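Local coordinates for protein Alpha/beta hydrolase (Paenibacillus sp. VTT E-133280, PDB 6TJ2) that probably hydrolyses methyl salicylate to salicylic acid, as an extracellular esterase of the alpha/beta-hydrolase fold related to tobacco salicylic acid binding protein 2, at residues P225-Y230 with V254-E259; L45-I50 with L278-G283; F111-H116 with D132-I137; V126-P131 with L214-F219; D184-T189 with G262-T267. All coordinates share one frame; numbering follows the deposited sequence.

Interaction 1. Residues P225-Y230 with V254-E259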
# COMPACT_ATOMS: atom_id res chain seq x y z
N PRO A 225 9.83 10.84 -20.82
CA PRO A 225 8.87 10.57 -19.76
C PRO A 225 8.92 9.11 -19.28
O PRO A 225 9.25 8.20 -20.07
CB PRO A 225 7.51 10.82 -20.40
CG PRO A 225 7.73 11.49 -21.70
CD PRO A 225 9.18 11.27 -22.04
N LYS A 226 8.74 8.92 -17.99
CA LYS A 226 8.76 7.60 -17.35
C LYS A 226 7.46 7.31 -16.65
O LYS A 226 6.82 8.23 -16.10
CB LYS A 226 9.89 7.54 -16.33
CG LYS A 226 11.29 7.69 -16.95
CD LYS A 226 12.37 8.12 -15.97
CE LYS A 226 12.46 9.63 -15.92
NZ LYS A 226 13.32 10.09 -17.05
N SER A 227 7.12 6.03 -16.58
CA SER A 227 6.04 5.49 -15.75
C SER A 227 6.53 4.32 -14.96
O SER A 227 7.50 3.63 -15.37
CB SER A 227 4.86 5.06 -16.59
OG SER A 227 4.39 6.13 -17.39
N TYR A 228 5.86 4.06 -13.85
CA TYR A 228 6.09 2.85 -13.05
C TYR A 228 4.76 2.20 -12.85
O TYR A 228 3.83 2.81 -12.26
CB TYR A 228 6.77 3.15 -11.72
CG TYR A 228 7.47 1.95 -11.11
CD1 TYR A 228 6.76 0.94 -10.48
CD2 TYR A 228 8.85 1.78 -11.22
CE1 TYR A 228 7.36 -0.20 -10.01
CE2 TYR A 228 9.47 0.63 -10.74
CZ TYR A 228 8.72 -0.37 -10.19
OH TYR A 228 9.34 -1.52 -9.74
N LEU A 229 4.63 0.96 -13.32
CA LEU A 229 3.45 0.11 -13.18
C LEU A 229 3.75 -0.92 -12.09
O LEU A 229 4.68 -1.69 -12.24
CB LEU A 229 3.12 -0.53 -14.55
CG LEU A 229 1.99 -1.56 -14.51
CD1 LEU A 229 0.68 -1.05 -13.91
CD2 LEU A 229 1.75 -2.16 -15.91
N TYR A 230 2.99 -0.87 -10.99
CA TYR A 230 3.22 -1.67 -9.79
C TYR A 230 2.05 -2.53 -9.48
O TYR A 230 0.93 -1.99 -9.40
CB TYR A 230 3.52 -0.73 -8.62
CG TYR A 230 3.73 -1.42 -7.30
CD1 TYR A 230 2.93 -1.10 -6.24
CD2 TYR A 230 4.69 -2.41 -7.13
CE1 TYR A 230 3.14 -1.66 -5.00
CE2 TYR A 230 4.85 -3.04 -5.91
CZ TYR A 230 4.08 -2.65 -4.85
OH TYR A 230 4.33 -3.27 -3.62
N VAL A 254 10.70 12.02 -11.14
CA VAL A 254 9.31 12.32 -11.53
C VAL A 254 8.87 11.21 -12.49
O VAL A 254 9.58 10.95 -13.47
CB VAL A 254 9.16 13.72 -12.12
CG1 VAL A 254 7.76 13.95 -12.68
CG2 VAL A 254 9.50 14.79 -11.09
N PHE A 255 7.75 10.59 -12.20
CA PHE A 255 7.22 9.52 -13.07
C PHE A 255 5.72 9.43 -12.87
O PHE A 255 5.16 9.89 -11.84
CB PHE A 255 7.92 8.18 -12.78
CG PHE A 255 7.64 7.66 -11.40
CD1 PHE A 255 6.62 6.77 -11.18
CD2 PHE A 255 8.35 8.08 -10.30
CE1 PHE A 255 6.31 6.33 -9.91
CE2 PHE A 255 8.08 7.59 -9.04
CZ PHE A 255 7.08 6.70 -8.83
N ARG A 256 5.06 8.74 -13.77
CA ARG A 256 3.63 8.43 -13.66
C ARG A 256 3.43 7.08 -13.01
O ARG A 256 3.90 6.05 -13.52
CB ARG A 256 2.95 8.39 -15.03
CG ARG A 256 1.44 8.18 -14.97
CD ARG A 256 0.83 7.76 -16.31
NE ARG A 256 1.09 8.81 -17.27
CZ ARG A 256 0.97 8.65 -18.59
NH1 ARG A 256 0.50 7.52 -19.07
NH2 ARG A 256 1.35 9.62 -19.39
N PHE A 257 2.83 7.09 -11.84
CA PHE A 257 2.53 5.88 -11.08
C PHE A 257 1.20 5.31 -11.49
O PHE A 257 0.17 6.01 -11.43
CB PHE A 257 2.52 6.19 -9.58
CG PHE A 257 2.21 5.00 -8.71
CD1 PHE A 257 3.07 3.90 -8.68
CD2 PHE A 257 1.14 5.01 -7.81
CE1 PHE A 257 2.78 2.80 -7.90
CE2 PHE A 257 0.87 3.92 -7.01
CZ PHE A 257 1.70 2.80 -7.03
N ILE A 258 1.15 4.01 -11.79
CA ILE A 258 -0.07 3.24 -12.08
C ILE A 258 -0.05 1.98 -11.24
O ILE A 258 0.97 1.26 -11.26
CB ILE A 258 -0.22 2.93 -13.58
CG1 ILE A 258 -0.30 4.22 -14.44
CG2 ILE A 258 -1.40 2.00 -13.82
CD1 ILE A 258 -1.48 5.11 -14.20
N GLU A 259 -1.10 1.71 -10.51
CA GLU A 259 -1.19 0.57 -9.60
C GLU A 259 -2.19 -0.44 -10.12
O GLU A 259 -3.25 -0.09 -10.63
CB GLU A 259 -1.68 1.09 -8.24
CG GLU A 259 -1.71 0.06 -7.11
CD GLU A 259 -2.54 0.59 -5.92
OE1 GLU A 259 -3.81 0.61 -6.02
OE2 GLU A 259 -1.94 0.82 -4.94
O HOH W 1 8.98 11.27 -16.17

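Interaction 2. Residues L45-I50 with L278-G283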
# COMPACT_ATOMS: atom_id res chain seq x y z
N LEU A 45 -0.71 2.54 -29.80
CA LEU A 45 0.63 2.61 -29.22
C LEU A 45 1.48 1.46 -29.80
O LEU A 45 0.94 0.41 -30.20
CB LEU A 45 0.55 2.46 -27.70
CG LEU A 45 -0.22 3.57 -26.98
CD1 LEU A 45 -0.33 3.21 -25.52
CD2 LEU A 45 0.43 4.91 -27.13
N THR A 46 2.79 1.67 -29.81
CA THR A 46 3.72 0.60 -30.16
C THR A 46 4.50 0.31 -28.88
O THR A 46 5.11 1.23 -28.32
CB THR A 46 4.63 0.98 -31.30
OG1 THR A 46 3.78 1.15 -32.45
CG2 THR A 46 5.69 -0.07 -31.59
N PHE A 47 4.50 -0.92 -28.44
CA PHE A 47 5.25 -1.40 -27.24
C PHE A 47 6.41 -2.26 -27.71
O PHE A 47 6.26 -3.15 -28.58
CB PHE A 47 4.33 -2.26 -26.38
CG PHE A 47 3.28 -1.47 -25.66
CD1 PHE A 47 3.49 -1.04 -24.34
CD2 PHE A 47 2.04 -1.29 -26.24
CE1 PHE A 47 2.48 -0.33 -23.68
CE2 PHE A 47 1.04 -0.63 -25.56
CZ PHE A 47 1.27 -0.17 -24.28
N VAL A 48 7.54 -2.10 -27.05
CA VAL A 48 8.68 -3.04 -27.06
C VAL A 48 8.81 -3.57 -25.64
O VAL A 48 9.15 -2.78 -24.74
CB VAL A 48 9.97 -2.37 -27.56
CG1 VAL A 48 11.14 -3.33 -27.49
CG2 VAL A 48 9.84 -1.85 -28.99
N LEU A 49 8.50 -4.84 -25.44
CA LEU A 49 8.40 -5.46 -24.10
C LEU A 49 9.67 -6.25 -23.84
O LEU A 49 9.98 -7.13 -24.65
CB LEU A 49 7.19 -6.36 -23.96
CG LEU A 49 5.85 -5.74 -24.37
CD1 LEU A 49 4.76 -6.75 -24.18
CD2 LEU A 49 5.53 -4.50 -23.54
N ILE A 50 10.35 -5.95 -22.75
CA ILE A 50 11.64 -6.57 -22.33
C ILE A 50 11.41 -7.38 -21.08
O ILE A 50 11.14 -6.81 -20.01
CB ILE A 50 12.70 -5.49 -22.15
CG1 ILE A 50 12.83 -4.55 -23.36
CG2 ILE A 50 14.01 -6.16 -21.75
CD1 ILE A 50 13.14 -5.28 -24.67
N LEU A 278 -3.67 -2.02 -18.04
CA LEU A 278 -2.74 -1.31 -17.17
C LEU A 278 -1.53 -0.78 -17.91
O LEU A 278 -1.04 0.35 -17.67
CB LEU A 278 -2.26 -2.17 -16.00
CG LEU A 278 -3.34 -2.48 -14.95
CD1 LEU A 278 -2.87 -3.57 -14.03
CD2 LEU A 278 -3.71 -1.20 -14.18
N MET A 279 -1.04 -1.56 -18.87
CA MET A 279 0.12 -1.13 -19.66
C MET A 279 -0.25 0.04 -20.55
O MET A 279 0.56 0.95 -20.73
CB MET A 279 0.66 -2.30 -20.49
CG MET A 279 1.29 -3.34 -19.60
SD MET A 279 1.69 -4.82 -20.50
CE MET A 279 2.87 -5.63 -19.42
N VAL A 280 -1.49 0.08 -21.08
CA VAL A 280 -1.93 1.29 -21.82
C VAL A 280 -2.02 2.47 -20.88
O VAL A 280 -1.66 3.56 -21.23
CB VAL A 280 -3.27 0.97 -22.53
CG1 VAL A 280 -3.90 2.22 -23.16
CG2 VAL A 280 -3.07 -0.11 -23.59
N LYS A 281 -2.57 2.29 -19.68
CA LYS A 281 -2.69 3.40 -18.71
C LYS A 281 -1.32 3.96 -18.32
O LYS A 281 -1.13 5.17 -18.17
CB LYS A 281 -3.37 2.92 -17.44
CG LYS A 281 -4.88 3.02 -17.42
CD LYS A 281 -5.40 2.64 -16.02
CE LYS A 281 -5.48 3.68 -14.91
NZ LYS A 281 -6.44 3.21 -13.86
N ALA A 282 -0.27 3.10 -18.29
CA ALA A 282 1.09 3.50 -17.97
C ALA A 282 1.82 4.09 -19.20
O ALA A 282 2.64 4.97 -19.06
CB ALA A 282 1.82 2.31 -17.38
N GLY A 283 1.46 3.62 -20.40
CA GLY A 283 2.19 3.97 -21.63
C GLY A 283 1.62 5.12 -22.43
O GLY A 283 2.37 5.77 -23.20

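Interaction 3. Residues F111-H116 with D132-I137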
# COMPACT_ATOMS: atom_id res chain seq x y z
N PHE A 111 8.13 4.53 -29.77
CA PHE A 111 7.59 3.37 -29.07
C PHE A 111 7.71 3.57 -27.55
O PHE A 111 8.53 4.32 -27.01
CB PHE A 111 8.23 2.06 -29.56
CG PHE A 111 9.70 1.95 -29.39
CD1 PHE A 111 10.30 1.60 -28.17
CD2 PHE A 111 10.53 2.17 -30.47
CE1 PHE A 111 11.68 1.48 -28.08
CE2 PHE A 111 11.90 2.10 -30.35
CZ PHE A 111 12.48 1.76 -29.15
N ILE A 112 6.89 2.76 -26.91
CA ILE A 112 6.91 2.63 -25.43
C ILE A 112 7.87 1.50 -25.10
O ILE A 112 7.62 0.35 -25.52
CB ILE A 112 5.50 2.32 -24.90
CG1 ILE A 112 4.51 3.40 -25.35
CG2 ILE A 112 5.53 2.19 -23.39
CD1 ILE A 112 3.14 3.06 -25.21
N LEU A 113 8.96 1.79 -24.39
CA LEU A 113 9.95 0.75 -24.04
C LEU A 113 9.58 0.32 -22.62
O LEU A 113 9.71 1.15 -21.68
CB LEU A 113 11.35 1.33 -24.12
CG LEU A 113 12.47 0.33 -23.81
CD1 LEU A 113 12.43 -0.84 -24.80
CD2 LEU A 113 13.82 1.08 -23.86
N LEU A 114 9.15 -0.92 -22.46
CA LEU A 114 8.61 -1.42 -21.16
C LEU A 114 9.44 -2.59 -20.71
O LEU A 114 9.61 -3.54 -21.50
CB LEU A 114 7.14 -1.75 -21.35
CG LEU A 114 6.35 -2.16 -20.09
CD1 LEU A 114 4.87 -1.83 -20.30
CD2 LEU A 114 6.56 -3.61 -19.72
N GLY A 115 9.92 -2.57 -19.48
CA GLY A 115 10.72 -3.67 -18.91
C GLY A 115 10.10 -4.18 -17.65
O GLY A 115 9.51 -3.40 -16.89
N HIS A 116 10.19 -5.49 -17.43
CA HIS A 116 9.78 -6.20 -16.20
C HIS A 116 11.01 -6.69 -15.49
O HIS A 116 11.93 -7.16 -16.16
CB HIS A 116 8.81 -7.30 -16.56
CG HIS A 116 8.31 -8.11 -15.43
ND1 HIS A 116 8.90 -9.24 -15.04
CD2 HIS A 116 7.22 -7.94 -14.63
CE1 HIS A 116 8.20 -9.80 -14.07
NE2 HIS A 116 7.17 -9.04 -13.83
N ASP A 132 16.38 8.91 -28.99
CA ASP A 132 15.52 9.66 -29.92
C ASP A 132 14.45 8.72 -30.46
O ASP A 132 13.53 9.23 -31.12
CB ASP A 132 16.33 10.33 -31.04
CG ASP A 132 17.21 11.49 -30.56
OD1 ASP A 132 16.98 12.01 -29.41
OD2 ASP A 132 18.16 11.88 -31.31
N ARG A 133 14.51 7.40 -30.21
CA ARG A 133 13.51 6.43 -30.73
C ARG A 133 12.36 6.21 -29.73
O ARG A 133 11.39 5.56 -30.10
CB ARG A 133 14.15 5.09 -31.08
CG ARG A 133 15.10 5.16 -32.26
CD ARG A 133 15.61 3.78 -32.55
NE ARG A 133 16.57 3.85 -33.65
CZ ARG A 133 16.28 3.64 -34.91
NH1 ARG A 133 15.07 3.29 -35.30
NH2 ARG A 133 17.25 3.81 -35.81
N ILE A 134 12.48 6.69 -28.50
CA ILE A 134 11.61 6.25 -27.39
C ILE A 134 10.61 7.35 -27.03
O ILE A 134 11.05 8.49 -26.73
CB ILE A 134 12.48 5.83 -26.21
CG1 ILE A 134 13.40 4.65 -26.58
CG2 ILE A 134 11.60 5.49 -25.02
CD1 ILE A 134 14.50 4.45 -25.57
N LYS A 135 9.34 7.01 -27.04
CA LYS A 135 8.25 7.91 -26.61
C LYS A 135 8.17 8.01 -25.08
O LYS A 135 7.93 9.10 -24.54
CB LYS A 135 6.94 7.43 -27.23
CG LYS A 135 5.68 8.22 -26.86
CD LYS A 135 4.41 7.44 -27.15
CE LYS A 135 3.58 7.90 -28.32
NZ LYS A 135 3.37 9.37 -28.28
N ARG A 136 8.28 6.88 -24.39
CA ARG A 136 8.07 6.77 -22.93
C ARG A 136 8.71 5.47 -22.48
O ARG A 136 8.70 4.49 -23.25
CB ARG A 136 6.57 6.84 -22.61
CG ARG A 136 6.21 6.72 -21.13
CD ARG A 136 4.76 7.04 -20.83
NE ARG A 136 4.47 8.44 -20.88
CZ ARG A 136 4.52 9.29 -19.81
NH1 ARG A 136 4.82 8.96 -18.53
NH2 ARG A 136 4.25 10.56 -20.05
N ILE A 137 9.25 5.48 -21.28
CA ILE A 137 9.90 4.29 -20.67
C ILE A 137 9.04 3.84 -19.51
O ILE A 137 8.71 4.68 -18.62
CB ILE A 137 11.32 4.61 -20.25
CG1 ILE A 137 12.17 5.16 -21.39
CG2 ILE A 137 11.93 3.38 -19.63
CD1 ILE A 137 13.49 5.77 -20.89

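Interaction 4. Residues V126-P131 with L214-F219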
# COMPACT_ATOMS: atom_id res chain seq x y z
N VAL A 126 19.45 0.39 -22.75
CA VAL A 126 18.99 0.55 -24.13
C VAL A 126 18.65 2.01 -24.43
O VAL A 126 19.06 2.56 -25.48
CB VAL A 126 17.83 -0.39 -24.45
CG1 VAL A 126 17.12 -0.06 -25.76
CG2 VAL A 126 18.31 -1.84 -24.45
N SER A 127 17.94 2.67 -23.51
CA SER A 127 17.51 4.06 -23.72
C SER A 127 18.72 4.96 -23.86
O SER A 127 18.57 5.98 -24.56
CB SER A 127 16.58 4.50 -22.66
OG SER A 127 17.28 4.70 -21.47
N GLN A 128 19.88 4.61 -23.29
CA GLN A 128 21.12 5.44 -23.43
C GLN A 128 21.60 5.49 -24.87
O GLN A 128 22.32 6.46 -25.24
CB GLN A 128 22.23 4.86 -22.54
CG GLN A 128 21.85 5.03 -21.11
CD GLN A 128 22.93 4.69 -20.12
OE1 GLN A 128 23.70 3.73 -20.29
NE2 GLN A 128 22.85 5.33 -19.03
N GLN A 129 21.34 4.46 -25.64
CA GLN A 129 21.88 4.30 -27.00
C GLN A 129 20.89 4.73 -28.06
O GLN A 129 21.36 5.13 -29.14
CB GLN A 129 22.27 2.83 -27.19
CG GLN A 129 23.44 2.46 -26.31
CD GLN A 129 24.02 1.14 -26.71
OE1 GLN A 129 24.12 0.80 -27.91
NE2 GLN A 129 24.43 0.41 -25.68
N VAL A 130 19.57 4.68 -27.81
CA VAL A 130 18.55 5.04 -28.83
C VAL A 130 17.53 6.00 -28.25
O VAL A 130 16.33 5.85 -28.46
CB VAL A 130 17.88 3.79 -29.43
CG1 VAL A 130 18.89 2.99 -30.25
CG2 VAL A 130 17.20 2.87 -28.42
N PRO A 131 17.96 7.08 -27.56
CA PRO A 131 17.00 7.92 -26.88
C PRO A 131 15.96 8.60 -27.77
O PRO A 131 14.83 8.83 -27.40
CB PRO A 131 17.87 9.00 -26.23
CG PRO A 131 19.17 8.97 -27.00
CD PRO A 131 19.35 7.50 -27.31
N LEU A 214 26.38 -0.84 -13.24
CA LEU A 214 25.98 -0.18 -14.48
C LEU A 214 26.31 1.29 -14.49
O LEU A 214 26.04 1.99 -13.52
CB LEU A 214 24.48 -0.44 -14.66
CG LEU A 214 24.07 -1.90 -14.66
CD1 LEU A 214 22.58 -2.02 -14.74
CD2 LEU A 214 24.70 -2.65 -15.83
N ASP A 215 26.84 1.75 -15.61
CA ASP A 215 27.04 3.18 -15.87
C ASP A 215 25.75 3.74 -16.45
O ASP A 215 25.39 3.43 -17.62
CB ASP A 215 28.21 3.41 -16.83
CG ASP A 215 28.52 4.87 -17.05
OD1 ASP A 215 27.62 5.77 -16.83
OD2 ASP A 215 29.72 5.13 -17.44
N LEU A 216 25.04 4.52 -15.64
CA LEU A 216 23.68 5.00 -15.97
C LEU A 216 23.57 6.53 -15.89
O LEU A 216 22.48 7.05 -15.86
CB LEU A 216 22.68 4.33 -15.03
CG LEU A 216 22.60 2.83 -15.08
CD1 LEU A 216 21.72 2.31 -13.98
CD2 LEU A 216 22.07 2.39 -16.44
N LYS A 217 24.71 7.22 -16.01
CA LYS A 217 24.70 8.69 -16.03
C LYS A 217 23.84 9.20 -17.18
O LYS A 217 23.05 10.17 -16.99
CB LYS A 217 26.12 9.21 -16.19
CG LYS A 217 27.01 8.88 -15.00
CD LYS A 217 28.34 9.61 -15.12
CE LYS A 217 29.07 9.60 -13.80
NZ LYS A 217 29.44 8.22 -13.40
N LYS A 218 23.97 8.59 -18.37
CA LYS A 218 23.20 9.07 -19.53
C LYS A 218 21.71 8.87 -19.23
O LYS A 218 20.93 9.78 -19.48
CB LYS A 218 23.68 8.44 -20.84
CG LYS A 218 22.83 8.86 -22.02
CD LYS A 218 23.51 8.73 -23.37
CE LYS A 218 22.75 9.42 -24.49
NZ LYS A 218 22.64 10.87 -24.24
N PHE A 219 21.31 7.68 -18.76
CA PHE A 219 19.89 7.42 -18.47
C PHE A 219 19.30 8.49 -17.55
O PHE A 219 18.20 9.00 -17.82
CB PHE A 219 19.71 6.05 -17.83
CG PHE A 219 18.30 5.82 -17.36
CD1 PHE A 219 17.30 5.53 -18.26
CD2 PHE A 219 17.94 6.01 -16.04
CE1 PHE A 219 16.00 5.43 -17.84
CE2 PHE A 219 16.62 5.89 -15.62
CZ PHE A 219 15.65 5.58 -16.52

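Interaction 5. Residues D184-T189 with G262-T267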
# COMPACT_ATOMS: atom_id res chain seq x y z
N ASP A 184 6.26 -19.16 -3.48
CA ASP A 184 5.76 -18.26 -2.42
C ASP A 184 6.12 -16.79 -2.64
O ASP A 184 5.45 -15.98 -1.99
CB ASP A 184 6.09 -18.78 -1.02
CG ASP A 184 5.17 -19.90 -0.55
OD1 ASP A 184 4.11 -20.09 -1.11
OD2 ASP A 184 5.54 -20.47 0.50
N THR A 185 7.06 -16.44 -3.50
CA THR A 185 7.44 -15.02 -3.65
C THR A 185 7.42 -14.52 -5.07
O THR A 185 7.42 -13.28 -5.21
CB THR A 185 8.78 -14.68 -3.00
OG1 THR A 185 9.86 -15.20 -3.76
CG2 THR A 185 8.84 -15.18 -1.57
N PHE A 186 7.37 -15.36 -6.10
CA PHE A 186 7.25 -14.92 -7.50
C PHE A 186 5.83 -15.11 -8.02
O PHE A 186 5.35 -14.36 -8.86
CB PHE A 186 8.26 -15.65 -8.39
CG PHE A 186 9.67 -15.13 -8.29
CD1 PHE A 186 10.29 -14.67 -9.44
CD2 PHE A 186 10.40 -15.11 -7.13
CE1 PHE A 186 11.59 -14.17 -9.41
CE2 PHE A 186 11.71 -14.64 -7.10
CZ PHE A 186 12.28 -14.15 -8.26
N VAL A 187 5.21 -16.22 -7.60
CA VAL A 187 3.83 -16.57 -8.04
C VAL A 187 2.93 -16.82 -6.82
O VAL A 187 2.11 -17.77 -6.77
CB VAL A 187 3.87 -17.76 -9.02
CG1 VAL A 187 4.54 -17.36 -10.33
CG2 VAL A 187 4.52 -19.00 -8.47
N ASN A 188 3.07 -16.01 -5.78
CA ASN A 188 2.32 -16.15 -4.53
C ASN A 188 0.82 -16.15 -4.75
O ASN A 188 0.14 -16.86 -3.95
CB ASN A 188 2.73 -15.03 -3.55
CG ASN A 188 2.98 -13.66 -4.13
OD1 ASN A 188 3.76 -13.53 -5.06
ND2 ASN A 188 2.36 -12.65 -3.54
N THR A 189 0.26 -15.56 -5.78
CA THR A 189 -1.22 -15.54 -5.98
C THR A 189 -1.67 -16.71 -6.86
O THR A 189 -2.88 -16.85 -7.04
CB THR A 189 -1.69 -14.20 -6.56
OG1 THR A 189 -1.22 -14.07 -7.90
CG2 THR A 189 -1.20 -13.04 -5.74
N GLY A 262 -1.90 -7.87 -8.49
CA GLY A 262 -1.19 -9.04 -8.98
C GLY A 262 0.16 -9.23 -8.36
O GLY A 262 0.51 -8.58 -7.40
N ASP A 263 0.91 -10.16 -8.96
CA ASP A 263 2.23 -10.55 -8.43
C ASP A 263 3.26 -10.59 -9.56
O ASP A 263 3.00 -10.08 -10.64
CB ASP A 263 2.09 -11.88 -7.68
CG ASP A 263 1.80 -13.03 -8.60
OD1 ASP A 263 1.95 -12.87 -9.86
OD2 ASP A 263 1.46 -14.14 -8.05
N HIS A 264 4.45 -11.09 -9.28
CA HIS A 264 5.53 -10.95 -10.25
C HIS A 264 5.30 -11.73 -11.54
O HIS A 264 5.55 -11.17 -12.61
CB HIS A 264 6.85 -11.41 -9.59
CG HIS A 264 8.06 -10.82 -10.22
ND1 HIS A 264 8.24 -9.48 -10.32
CD2 HIS A 264 9.19 -11.39 -10.73
CE1 HIS A 264 9.44 -9.23 -10.81
NE2 HIS A 264 10.06 -10.37 -11.10
N MET A 265 4.89 -12.98 -11.46
CA MET A 265 4.87 -13.83 -12.69
C MET A 265 3.55 -14.54 -12.93
O MET A 265 3.43 -15.15 -14.01
CB MET A 265 6.02 -14.83 -12.68
CG MET A 265 7.33 -14.13 -12.66
SD MET A 265 8.64 -15.30 -13.10
CE MET A 265 9.97 -14.19 -13.54
N THR A 266 2.53 -14.43 -12.09
CA THR A 266 1.23 -15.09 -12.38
C THR A 266 0.40 -14.22 -13.32
O THR A 266 -0.19 -14.70 -14.30
CB THR A 266 0.45 -15.28 -11.08
OG1 THR A 266 1.25 -15.99 -10.14
CG2 THR A 266 -0.88 -15.98 -11.28
N THR A 267 0.28 -12.94 -12.99
CA THR A 267 -0.83 -12.11 -13.49
C THR A 267 -0.73 -11.86 -14.96
O THR A 267 -1.77 -11.78 -15.65
CB THR A 267 -0.89 -10.83 -12.66
OG1 THR A 267 -0.66 -11.14 -11.28
CG2 THR A 267 -2.22 -10.09 -12.79
O HOH W 2 5.35 -11.73 -6.39
O HOH W 3 -2.48 -12.80 -10.01

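Interaction 1. Residues P225-Y230 with V254-E259
K226 starts the pairing with the strand leading to E259: its carbonyl O takes the amide of R256 (N to O 3.0 Å), while a water accepts from K226 N and donates to V254 O. S227 OG lies over one face of the R256 guanidinium, toward the rim, and nearest to R256 CB (3.6 Å); S227 CA makes a CA-H...O contact with R256 O. S227 OG bonds to A282 O, R256 NH1 to the carbonyls of K281 and R284, and R256 NE forms a salt bridge with D184 of the second subunit. Y228 bonds through amide N (to R256 O, 2.8 Å) and carbonyl O (to I258 N, 3.0 Å). F255 CG, between the backbone N and the carbonyl carbon (chi1 66°), lays CD1 and CE1 against Y228 CB, each 3.7 Å away. On the face of S227 and R256, L229 brings CD1 to 3.7 Å from CG2 of I258. Y230 closes the run with N to I258 O at 2.9 Å, nearly in line with C=O, and its CB packs on CE1 of F257, whose ring stacks on H245. These are the last two parallel strands of the alpha/beta-hydrolase sheet, joined through helix 244-250 as a beta-alpha-beta unit.

Interaction 2. Residues L45-I50 with L278-G283
F47 reaches from its strand to helix 272-283, where its ring meets the backbone of M279. CB already points to the helix, and with CG anti to the carbonyl carbon (chi1 -72°) the ring carries on to it. Farther out, CE1 comes to 3.7 Å from M279 O, which lies at the ring edge and in its plane, and to 4.2 Å from M279 CB. At the tip, CZ is 3.8 Å from M279 O and 4.4 Å from V280 CG2. Beside the ring, L45 sets CD1 4.1 Å from G283 C and also touches V280 CG1. A CB on G283, in the last turn of the helix, would lie tight against F47 CE1 and be crowded by M279 O. An alanine in place of F47 would probably open a gap between strand and helix and leave M279 and V280 without the ring they pack on. L67 of helix 61-69 also touches F47, M279 and V280. The join is therefore largely apolar; M279 O already accepts the amide of G283, and the ring edge adds a weakly polar C-H neighbour to that carbonyl.

Interaction 3. Residues F111-H116 with D132-I137
The F111 ring lies under the carbonyl of R133, whose O stands 3.4 Å above the ring plane, offset toward the rim. CG of F111 sits between the backbone N and the carbonyl carbon (chi1 60°), which turns the ring toward the 133-134 backbone. R133 CB meets CE2 of that ring at 3.8 Å. I134 crosses at a slant, its CG1 3.9 Å from F111 CE1, and carries CD1 on to CD2 of L113 at 3.8 Å; L113 and I134 pack on helix 119-129, while the F111 ring touches I103 of helix 92-105. The backbones pair in parallel, with K135 N bonded to F111 O at 2.8 Å and L113 N to R136 O at 2.9 Å; the bond from F111 N to R133 O, the oxygen over the ring, is weak (3.4 Å). Between F111 and I112 the register slips by one residue, a beta bulge. Helix 119-129 joins the two strands as a beta-alpha-beta crossover, the first running into the probable nucleophile elbow of the alpha/beta-hydrolase fold.

Interaction 4. Residues V126-P131 with L214-F219
The C-terminal end of helix 119-129, the helix that follows the probable nucleophile elbow of the alpha/beta-hydrolase fold, packs here against the loop at 214-216 and the start of the weakly bonded helix 217-221. Q128 carries most of the contact. Its CG is anti to the carbonyl carbon (chi1 -67°) and the chain beyond is extended, which carries it past K218, the two chains running in opposite directions, and its terminal amide enters the bend formed by D215, L216 and F219. CG of Q128 lies 3.6 Å from the backbone N of F219 and 3.9 Å from CB of K218. An alanine at Q128 is likely to open a gap in this bend, leaving the backbone around D215 and F219 without the side chain that fills it. K218 lies back over the helix end: its CE comes to 3.1 Å from the carbonyl O of Q128, and the same CE is 4.4 Å from P131 CG. On the loop side, a weak bond from K217 N to D215 OD1 spans the turn, and K217 NZ forms a salt bridge with D147. Toward the sheet, F219 packs on I137 and F139. S127 OG, bonded within its own helix to Q124 O, meets the edge of the F219 ring in the ring plane, 3.3 Å from CD1.

Interaction 5. Residues D184-T189 with G262-T267
The F186 ring receives the edge of the H264 imidazole toward its face in an offset edge-to-face pair, the planes 88° and the centroids 5.4 Å apart. At the edge of the same ring lies M265 SD, 4.1 Å from F186 CD1, a Met-aromatic contact. H264 belongs to the probable Ser-His-Asp triad of this alpha/beta hydrolase, its ND1 bonded to D234, so the end of helix 179-185 and the loop after it pack beside the presumed active site. M265 N bonds to F186 O. The D263 carboxylate ties the two segments together, its CG between the backbone N and the carbonyl carbon (chi1 69°), which places it between T189 and T266. OD1 accepts T266 N in an Asx motif, and OD2 takes three donors: T189 N on the anti lone pair, T266 OG1 on the syn lone pair, and T189 OG1 from above the carboxylate plane. These grips should fix the rotation of the buried carboxylate. The shortest of the bonds at D263 runs from T189 OG1 to OD2, 2.7 Å.

Overall arrangement
From the N terminus, strand 46-50 enters the sheet first, and its partner helix 272-283 is the last element of the chain, so interaction 2 closes a loop that encloses the other four. Interaction 3 closes the short crossover through helix 119-129 and sits next to strand 46-50 in the sheet. Interaction 4 starts on that same helix and therefore crosses interaction 3 along the chain, tying the helix to 214-219. Interaction 5 opens at 184-189 and spans interaction 1, which adds the last sheet strand; interactions 4 and 5 also cross. Interactions 1, 2 and 3 share the central sheet, and the H116 and H264 rings meet, linking interaction 3 to interaction 5 across the chain's centre.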